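Side-chain contacts in alanine dehydrogenase (Archaeoglobus fulgidus, PDB 1OMO), which catalyses the NAD-dependent oxidative deamination of L-alanine to pyruvate and the reverse reductive amination, working as a homodimer: residues P200-A204 and E205-E209; Q224-D227 and V228-K232; G248-N251 and V252-K256. All blocks are in the same frame, centred on the assembly; numbering follows the deposited sequence.

Interaction 1: residues P200-A204 and E205-E209; sequences PVVKA and EWVEE. With NAD (nicotinamide-adenine-dinucleotide), chain D.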
loop_
_atom_site.group_PDB
_atom_site.type_symbol
_atom_site.label_atom_id
_atom_site.label_comp_id
_atom_site.label_asym_id
_atom_site.label_seq_id
_atom_site.Cartn_x
_atom_site.Cartn_y
_atom_site.Cartn_z
ATOM N N PRO A 200 -16.721 10.367 24.934
ATOM C CA PRO A 200 -15.811 10.589 26.066
ATOM C C PRO A 200 -15.902 9.572 27.188
ATOM O O PRO A 200 -16.985 9.236 27.659
ATOM C CB PRO A 200 -16.173 11.999 26.534
ATOM C CG PRO A 200 -16.608 12.673 25.232
ATOM C CD PRO A 200 -17.463 11.597 24.593
ATOM N N VAL A 201 -14.747 9.066 27.594
ATOM C CA VAL A 201 -14.669 8.118 28.692
ATOM C C VAL A 201 -13.970 8.771 29.900
ATOM O O VAL A 201 -13.961 8.233 31.000
ATOM C CB VAL A 201 -13.894 6.863 28.275
ATOM C CG1 VAL A 201 -13.403 6.160 29.511
ATOM C CG2 VAL A 201 -14.800 5.928 27.440
ATOM N N VAL A 202 -13.369 9.928 29.682
ATOM C CA VAL A 202 -12.677 10.629 30.752
ATOM C C VAL A 202 -13.229 12.042 30.819
ATOM O O VAL A 202 -13.279 12.743 29.806
ATOM C CB VAL A 202 -11.129 10.688 30.503
ATOM C CG1 VAL A 202 -10.441 11.580 31.552
ATOM C CG2 VAL A 202 -10.563 9.303 30.567
ATOM N N LYS A 203 -13.640 12.454 32.010
ATOM C CA LYS A 203 -14.182 13.801 32.195
ATOM C C LYS A 203 -13.096 14.803 32.517
ATOM O O LYS A 203 -12.150 14.479 33.216
ATOM C CB LYS A 203 -15.234 13.798 33.313
ATOM C CG LYS A 203 -16.562 13.231 32.862
ATOM C CD LYS A 203 -17.635 13.134 33.974
ATOM C CE LYS A 203 -18.989 12.788 33.322
ATOM N NZ LYS A 203 -20.093 12.308 34.224
ATOM N N ALA A 204 -13.226 16.023 32.014
ATOM C CA ALA A 204 -12.221 17.046 32.296
ATOM C C ALA A 204 -12.019 17.268 33.792
ATOM O O ALA A 204 -10.899 17.279 34.277
ATOM C CB ALA A 204 -12.582 18.376 31.614
ATOM N N GLU A 205 -13.100 17.421 34.530
ATOM C CA GLU A 205 -12.966 17.669 35.963
ATOM C C GLU A 205 -12.255 16.543 36.697
ATOM O O GLU A 205 -11.869 16.703 37.839
ATOM C CB GLU A 205 -14.338 17.949 36.604
ATOM C CG GLU A 205 -15.157 16.698 36.893
ATOM C CD GLU A 205 -16.634 16.876 36.587
ATOM O OE1 GLU A 205 -16.968 17.315 35.464
ATOM O OE2 GLU A 205 -17.466 16.559 37.468
ATOM N N TRP A 206 -12.077 15.397 36.055
ATOM C CA TRP A 206 -11.371 14.291 36.695
ATOM C C TRP A 206 -9.846 14.445 36.494
ATOM O O TRP A 206 -9.050 13.820 37.191
ATOM C CB TRP A 206 -11.794 12.944 36.090
ATOM C CG TRP A 206 -13.259 12.577 36.196
ATOM C CD1 TRP A 206 -14.226 13.221 36.919
ATOM C CD2 TRP A 206 -13.905 11.455 35.577
ATOM N NE1 TRP A 206 -15.434 12.568 36.790
ATOM C CE2 TRP A 206 -15.267 11.482 35.974
ATOM C CE3 TRP A 206 -13.468 10.432 34.725
ATOM C CZ2 TRP A 206 -16.194 10.525 35.550
ATOM C CZ3 TRP A 206 -14.392 9.478 34.302
ATOM C CH2 TRP A 206 -15.742 9.536 34.715
ATOM N N VAL A 207 -9.434 15.274 35.541
ATOM C CA VAL A 207 -8.001 15.390 35.266
ATOM C C VAL A 207 -7.323 16.494 36.042
ATOM O O VAL A 207 -7.700 17.664 35.941
ATOM C CB VAL A 207 -7.707 15.610 33.760
ATOM C CG1 VAL A 207 -6.179 15.639 33.525
ATOM C CG2 VAL A 207 -8.344 14.494 32.928
ATOM N N GLU A 208 -6.319 16.094 36.820
ATOM C CA GLU A 208 -5.560 17.034 37.632
ATOM C C GLU A 208 -4.424 17.666 36.842
ATOM O O GLU A 208 -3.978 17.125 35.823
ATOM C CB GLU A 208 -4.972 16.325 38.863
ATOM C CG GLU A 208 -5.963 15.373 39.576
ATOM C CD GLU A 208 -5.964 15.505 41.104
ATOM O OE1 GLU A 208 -6.356 14.531 41.769
ATOM O OE2 GLU A 208 -5.591 16.567 41.648
ATOM N N GLU A 209 -3.981 18.821 37.332
ATOM C CA GLU A 209 -2.878 19.549 36.763
ATOM C C GLU A 209 -1.673 18.600 36.760
ATOM O O GLU A 209 -1.606 17.681 37.578
ATOM C CB GLU A 209 -2.544 20.763 37.643
ATOM C CG GLU A 209 -3.648 21.781 37.779
ATOM C CD GLU A 209 -3.182 23.082 38.442
ATOM O OE1 GLU A 209 -3.970 24.045 38.450
ATOM O OE2 GLU A 209 -2.041 23.150 38.948
HETATM P PA NAD D . -8.932 -4.717 23.140
HETATM O O1A NAD D . -10.315 -4.941 22.651
HETATM O O2A NAD D . -8.110 -5.921 23.618
HETATM O O5B NAD D . -8.700 -3.569 24.306
HETATM C C5B NAD D . -9.697 -2.495 24.571
HETATM C C4B NAD D . -10.161 -2.672 26.041
HETATM O O4B NAD D . -11.107 -1.528 26.227
HETATM C C3B NAD D . -11.076 -3.943 26.378
HETATM O O3B NAD D . -10.506 -4.720 27.505
HETATM C C2B NAD D . -12.486 -3.378 26.680
HETATM O O2B NAD D . -13.338 -4.079 27.511
HETATM C C1B NAD D . -12.113 -1.930 27.127
HETATM N N9A NAD D . -13.149 -0.967 26.891
HETATM C C8A NAD D . -14.032 -0.794 25.844
HETATM N N7A NAD D . -14.831 0.241 25.998
HETATM C C5A NAD D . -14.529 0.816 27.155
HETATM C C6A NAD D . -15.065 1.995 27.836
HETATM N N6A NAD D . -16.050 2.694 27.334
HETATM N N1A NAD D . -14.463 2.289 29.046
HETATM C C2A NAD D . -13.452 1.571 29.589
HETATM N N3A NAD D . -12.906 0.423 28.971
HETATM C C4A NAD D . -13.467 0.097 27.746
HETATM O O3 NAD D . -7.901 -3.856 22.156
HETATM P PN NAD D . -6.266 -3.399 22.222
HETATM O O1N NAD D . -5.762 -3.721 23.604
HETATM O O2N NAD D . -5.574 -3.895 20.969
HETATM O O5D NAD D . -6.514 -1.735 22.120
HETATM C C5D NAD D . -7.595 -1.448 21.015
HETATM C C4D NAD D . -7.730 0.009 20.715
HETATM O O4D NAD D . -6.334 0.526 20.341
HETATM C C3D NAD D . -8.614 0.359 19.477
HETATM O O3D NAD D . -9.156 1.691 19.554
HETATM C C2D NAD D . -7.589 0.186 18.352
HETATM O O2D NAD D . -8.052 0.524 17.086
HETATM C C1D NAD D . -6.363 1.029 18.945
HETATM N N1N NAD D . -4.953 0.742 18.505
HETATM C C2N NAD D . -4.238 1.956 18.113
HETATM C C3N NAD D . -2.831 1.750 17.876
HETATM C C7N NAD D . -2.040 3.119 17.422
HETATM O O7N NAD D . -0.971 2.995 16.758
HETATM N N7N NAD D . -2.568 4.326 17.802
HETATM C C4N NAD D . -2.119 0.534 18.003
HETATM C C5N NAD D . -2.956 -0.585 18.405
HETATM C C6N NAD D . -4.334 -0.479 18.653
#
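Lys-203 lies across one face of the Trp-206 indole, and this cover is the tightly packed part of the contact. CB of Lys-203 stands 3.5 Å from the centroid of the Trp-206 five-membered ring and almost on its normal, a CH-pi contact. With CG anti to the carbonyl carbon (chi1 -77°) and the chain extended beyond it, the lysine is laid along the indole toward the six-membered ring, where Lys-203 CD comes within 3.4 Å of Trp-206 CZ2. The backbone N of Lys-203 covers the same face, while the carbonyl O of Val-201 approaches obliquely, 3.6 Å from Trp-206 CZ3. Two backbone bonds curl the chain enough to bring lysine and indole together: Trp-206 N donates to Lys-203 O (3.0 Å) and Val-207 N to Ala-204 O (2.8 Å). Inward, Val-202 CG1 meets Val-207 CG2 at 3.8 Å, the two side chains crossing at about a right angle, and both rest on Ile-230 of the helix 228-232.

The outer side is looser. Beyond the indole the lysine carries its ammonium group away, and Lys-203 NZ remains 6.0 Å from Glu-205 OE2, so the opposite charges may attract weakly but form no salt bridge. Near the start of 200-204, Val-201 CG2 sits 3.5 Å from the adenine amino nitrogen N6A of NAD. The arrangement is a short 3-10 turn in the connection between strands 190-193 and 212-215 of the Rossmann-fold NAD domain, with Val-201 lining the adenine end of the dinucleotide pocket.

Interaction 2: residues Q224-D227 and V228-K232; sequences QELD and VEILK. With NA (sodium ion), chain C.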
loop_
_atom_site.group_PDB
_atom_site.type_symbol
_atom_site.label_atom_id
_atom_site.label_comp_id
_atom_site.label_asym_id
_atom_site.label_seq_id
_atom_site.Cartn_x
_atom_site.Cartn_y
_atom_site.Cartn_z
ATOM N N GLN A 224 -13.097 8.714 19.737
ATOM C CA GLN A 224 -12.810 9.806 20.667
ATOM C C GLN A 224 -12.911 9.344 22.126
ATOM O O GLN A 224 -13.958 8.832 22.526
ATOM C CB GLN A 224 -13.818 10.916 20.435
ATOM C CG GLN A 224 -13.841 12.000 21.519
ATOM C CD GLN A 224 -15.089 12.876 21.409
ATOM O OE1 GLN A 224 -16.216 12.390 21.538
ATOM N NE2 GLN A 224 -14.896 14.152 21.155
ATOM N N GLU A 225 -11.860 9.527 22.927
ATOM C CA GLU A 225 -11.912 9.090 24.334
ATOM C C GLU A 225 -11.919 10.200 25.385
ATOM O O GLU A 225 -12.251 9.953 26.565
ATOM C CB GLU A 225 -10.733 8.189 24.684
ATOM C CG GLU A 225 -10.504 7.027 23.773
ATOM C CD GLU A 225 -9.285 6.227 24.219
ATOM O OE1 GLU A 225 -8.156 6.544 23.794
ATOM O OE2 GLU A 225 -9.453 5.294 25.019
ATOM N N LEU A 226 -11.557 11.409 24.971
ATOM C CA LEU A 226 -11.448 12.504 25.910
ATOM C C LEU A 226 -12.453 13.603 25.778
ATOM O O LEU A 226 -12.786 14.018 24.672
ATOM C CB LEU A 226 -10.049 13.125 25.810
ATOM C CG LEU A 226 -8.934 12.636 26.752
ATOM C CD1 LEU A 226 -8.954 11.149 26.906
ATOM C CD2 LEU A 226 -7.593 13.115 26.242
ATOM N N ASP A 227 -12.927 14.046 26.944
ATOM C CA ASP A 227 -13.835 15.177 27.086
ATOM C C ASP A 227 -13.075 16.209 26.291
ATOM O O ASP A 227 -11.905 16.412 26.538
ATOM C CB ASP A 227 -13.874 15.644 28.569
ATOM C CG ASP A 227 -14.863 16.811 28.828
ATOM O OD1 ASP A 227 -15.218 17.551 27.893
ATOM O OD2 ASP A 227 -15.277 17.000 29.992
ATOM N N VAL A 228 -13.723 16.870 25.350
ATOM C CA VAL A 228 -13.036 17.877 24.567
ATOM C C VAL A 228 -12.473 19.009 25.445
ATOM O O VAL A 228 -11.475 19.637 25.084
ATOM C CB VAL A 228 -13.974 18.427 23.488
ATOM C CG1 VAL A 228 -13.361 19.597 22.821
ATOM C CG2 VAL A 228 -14.218 17.352 22.431
ATOM N N GLU A 229 -13.076 19.270 26.607
ATOM C CA GLU A 229 -12.570 20.348 27.470
ATOM C C GLU A 229 -11.140 20.059 27.949
ATOM O O GLU A 229 -10.429 20.973 28.365
ATOM C CB GLU A 229 -13.481 20.552 28.698
ATOM C CG GLU A 229 -14.864 21.191 28.413
ATOM C CD GLU A 229 -14.787 22.650 27.937
ATOM O OE1 GLU A 229 -13.956 23.407 28.470
ATOM O OE2 GLU A 229 -15.575 23.053 27.050
ATOM N N ILE A 230 -10.734 18.790 27.932
ATOM C CA ILE A 230 -9.374 18.431 28.333
ATOM C C ILE A 230 -8.452 18.926 27.223
ATOM O O ILE A 230 -7.395 19.471 27.494
ATOM C CB ILE A 230 -9.188 16.881 28.461
ATOM C CG1 ILE A 230 -10.123 16.326 29.530
ATOM C CG2 ILE A 230 -7.760 16.529 28.806
ATOM C CD1 ILE A 230 -10.149 14.783 29.602
ATOM N N LEU A 231 -8.871 18.750 25.971
ATOM C CA LEU A 231 -8.069 19.169 24.824
ATOM C C LEU A 231 -7.790 20.665 24.838
ATOM O O LEU A 231 -6.647 21.096 24.625
ATOM C CB LEU A 231 -8.750 18.767 23.500
ATOM C CG LEU A 231 -8.923 17.267 23.214
ATOM C CD1 LEU A 231 -9.538 17.054 21.796
ATOM C CD2 LEU A 231 -7.569 16.581 23.330
ATOM N N LYS A 232 -8.827 21.452 25.096
ATOM C CA LYS A 232 -8.710 22.920 25.137
ATOM C C LYS A 232 -7.662 23.444 26.123
ATOM O O LYS A 232 -7.012 24.461 25.904
ATOM C CB LYS A 232 -10.050 23.537 25.546
ATOM C CG LYS A 232 -11.170 23.296 24.595
ATOM C CD LYS A 232 -12.412 23.931 25.146
ATOM C CE LYS A 232 -13.586 23.710 24.241
ATOM N NZ LYS A 232 -14.800 24.398 24.761
HETATM NA NA NA C . -7.599 8.223 22.142
#
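Asp-227 caps the short, weakly bonded helix of about 228-232: it occupies the N-cap position, and its carboxylate takes the backbone N-H of Glu-229. Val-228 is the first residue beyond the cap. Val-228 CG2 packs 3.5 Å from Gln-224 NE2, the extended glutamine chain crossing the valine at about a right angle.

At Glu-229 the capping bond itself is made, 3.0 Å from Glu-229 N to Asp-227 OD1 and nearly straight at 166°. The amide arrives from above the carboxylate plane. With CG anti to the backbone N (chi1 -178°), Asp-227 reaches forward over the start of the helix, and its other oxygen, OD2, accepts from the backbone N of Ala-204; the two bonds together restrain the carboxylate's rotation. The Glu-229 side chain bends at chi2 and leads away from Asp-227, which keeps the two like charges apart, and its OE2 forms a salt bridge of 2.8 Å with Lys-232 NZ one turn on.

Ile-230 turns to the inner side. Its N-H binds Asp-227 O at 3.0 Å, while its CD1 lies 3.8 Å from Leu-226 CG, and this aliphatic pair packs against Ile-213 and Ile-287 of the parallel sheet. Leu-231 joins the same layer on Ile-287 and also meets Ala-253; its N-H makes a weak bond to Val-228 O. Lys-232, beyond the contact, closes the turn through its own N-H to Val-228 O. The loop ahead of the cap also serves the metal site: Glu-225 OE2 is held by the backbone N of Thr-195, while Glu-225 OE1 binds the sodium ion at 2.4 Å.

Interaction 3: residues G248-N251 and V252-K256; sequences GEIN and VAVSK. With NA (sodium ion), chain C.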
loop_
_atom_site.group_PDB
_atom_site.type_symbol
_atom_site.label_atom_id
_atom_site.label_comp_id
_atom_site.label_asym_id
_atom_site.label_seq_id
_atom_site.Cartn_x
_atom_site.Cartn_y
_atom_site.Cartn_z
ATOM N N GLY A 248 -7.149 10.525 15.000
ATOM C CA GLY A 248 -6.561 10.487 16.338
ATOM C C GLY A 248 -7.503 10.967 17.443
ATOM O O GLY A 248 -8.653 11.245 17.180
ATOM N N GLU A 249 -7.026 11.079 18.678
ATOM C CA GLU A 249 -7.906 11.521 19.744
ATOM C C GLU A 249 -8.512 12.893 19.413
ATOM O O GLU A 249 -9.644 13.201 19.847
ATOM C CB GLU A 249 -7.148 11.552 21.084
ATOM C CG GLU A 249 -7.903 12.142 22.304
ATOM C CD GLU A 249 -9.262 11.518 22.541
ATOM O OE1 GLU A 249 -9.415 10.297 22.329
ATOM O OE2 GLU A 249 -10.178 12.254 22.959
ATOM N N ILE A 250 -7.802 13.710 18.636
ATOM C CA ILE A 250 -8.360 15.023 18.314
ATOM C C ILE A 250 -9.289 15.084 17.085
ATOM O O ILE A 250 -9.795 16.167 16.784
ATOM C CB ILE A 250 -7.267 16.080 18.051
ATOM C CG1 ILE A 250 -6.635 15.861 16.685
ATOM C CG2 ILE A 250 -6.157 15.968 19.070
ATOM C CD1 ILE A 250 -5.668 16.957 16.310
ATOM N N ASN A 251 -9.539 13.971 16.381
ATOM C CA ASN A 251 -10.344 14.091 15.141
ATOM C C ASN A 251 -11.740 14.724 15.252
ATOM O O ASN A 251 -12.047 15.644 14.494
ATOM C CB ASN A 251 -10.364 12.743 14.362
ATOM C CG ASN A 251 -11.426 11.769 14.836
ATOM O OD1 ASN A 251 -12.583 11.801 14.381
ATOM N ND2 ASN A 251 -11.034 10.866 15.730
ATOM N N VAL A 252 -12.551 14.285 16.213
ATOM C CA VAL A 252 -13.913 14.824 16.424
ATOM C C VAL A 252 -13.861 16.318 16.757
ATOM O O VAL A 252 -14.597 17.137 16.186
ATOM C CB VAL A 252 -14.659 14.038 17.584
ATOM C CG1 VAL A 252 -16.078 14.588 17.817
ATOM C CG2 VAL A 252 -14.757 12.570 17.222
ATOM N N ALA A 253 -12.955 16.687 17.658
ATOM C CA ALA A 253 -12.805 18.071 18.050
ATOM C C ALA A 253 -12.466 18.962 16.878
ATOM O O ALA A 253 -13.069 20.030 16.709
ATOM C CB ALA A 253 -11.739 18.199 19.110
ATOM N N VAL A 254 -11.496 18.538 16.072
ATOM C CA VAL A 254 -11.076 19.323 14.904
ATOM C C VAL A 254 -12.222 19.395 13.895
ATOM O O VAL A 254 -12.540 20.461 13.377
ATOM C CB VAL A 254 -9.803 18.699 14.235
ATOM C CG1 VAL A 254 -9.600 19.266 12.848
ATOM C CG2 VAL A 254 -8.562 18.970 15.103
ATOM N N SER A 255 -12.844 18.253 13.634
ATOM C CA SER A 255 -13.963 18.190 12.699
ATOM C C SER A 255 -15.167 19.043 13.108
ATOM O O SER A 255 -15.831 19.626 12.258
ATOM C CB SER A 255 -14.420 16.743 12.528
ATOM O OG SER A 255 -13.505 16.013 11.740
ATOM N N LYS A 256 -15.469 19.098 14.402
ATOM C CA LYS A 256 -16.603 19.881 14.860
ATOM C C LYS A 256 -16.193 21.319 15.147
ATOM O O LYS A 256 -16.991 22.139 15.614
ATOM C CB LYS A 256 -17.241 19.233 16.082
ATOM C CG LYS A 256 -17.911 17.904 15.771
ATOM C CD LYS A 256 -18.993 17.597 16.804
ATOM C CE LYS A 256 -19.280 16.121 16.937
ATOM N NZ LYS A 256 -19.322 15.741 18.380
HETATM NA NA NA C . -7.599 8.223 22.142
HETATM O O HOH W 1 -11.936 12.365 18.350
HETATM O O HOH W 2 -11.749 15.042 20.017
HETATM O O HOH W 3 -11.089 16.141 11.695
#
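A type I beta turn, Gly-248 to Asn-251, carries a ligand of the sodium site and runs straight into the helix 251-255; Ile-250, from the turn, packs on Val-254 of the helix, and Asn-251 OD1 lies 3.7 Å from Val-252 CG2. CD1 of Ile-250 lies 3.7 Å from Val-254 CG2, the side chains meeting at a slant. The same two residues share the first helical bond, Val-254 N to Ile-250 O at 3.0 Å, nearly in line with the C=O bond. Ser-255 N follows by donating to Asn-251 O.

Asn-251 fastens the turn. CG stands between the backbone N and the carbonyl carbon (chi1 85°), folding the amide back over the turn so that ND2 donates to Gly-248 O at 2.8 Å. That bond runs close to the plane of the side-chain amide. Gly-248 O is thus gripped twice, since the backbone N of Asn-251 reaches it too. The buried amide is further engaged by the loop that binds NAD: OD1 accepts from Gly-222 N, and ND2 also donates to Lys-223 O. With an alanine here, Gly-248 O would lose its second grip, and Gly-222 N and Lys-223 O are likely to be left without these mates, loosening the turn's hold on that loop.

Two waters bridge the turn to the helix start. Both donate to Glu-249 O; one accepts from Val-252 N at 2.9 Å, the other from Ala-253 N. The backbone N-H groups of Glu-249 and Ile-250 are held by the carboxylate of Asp-289. Glu-249 OE1 binds the sodium ion at 2.8 Å. The arrangement is a beta turn leading into a helix, and its glutamate, with Glu-225 and Ala-218, makes up the sodium site beside the NAD pocket.

Along the chain the three contacts come in series, none nested in or crossing another, and each closes a short local turn. Interaction 1 bends the connection between strands 190-193 and 212-215. Interaction 2 follows that second strand and starts the helix 228-232, and interaction 3 starts the helix 251-255. Interactions 1 and 2 touch through a backbone bond from Val-201 N to Glu-225 O. Interactions 2 and 3 meet at the sodium ion, to which both contribute a glutamate, and Glu-249 OE2 accepts from Leu-226 N. Interactions 1 and 3, with centres about 17 Å apart, do not touch; the residues 224-232 join them within the NAD domain.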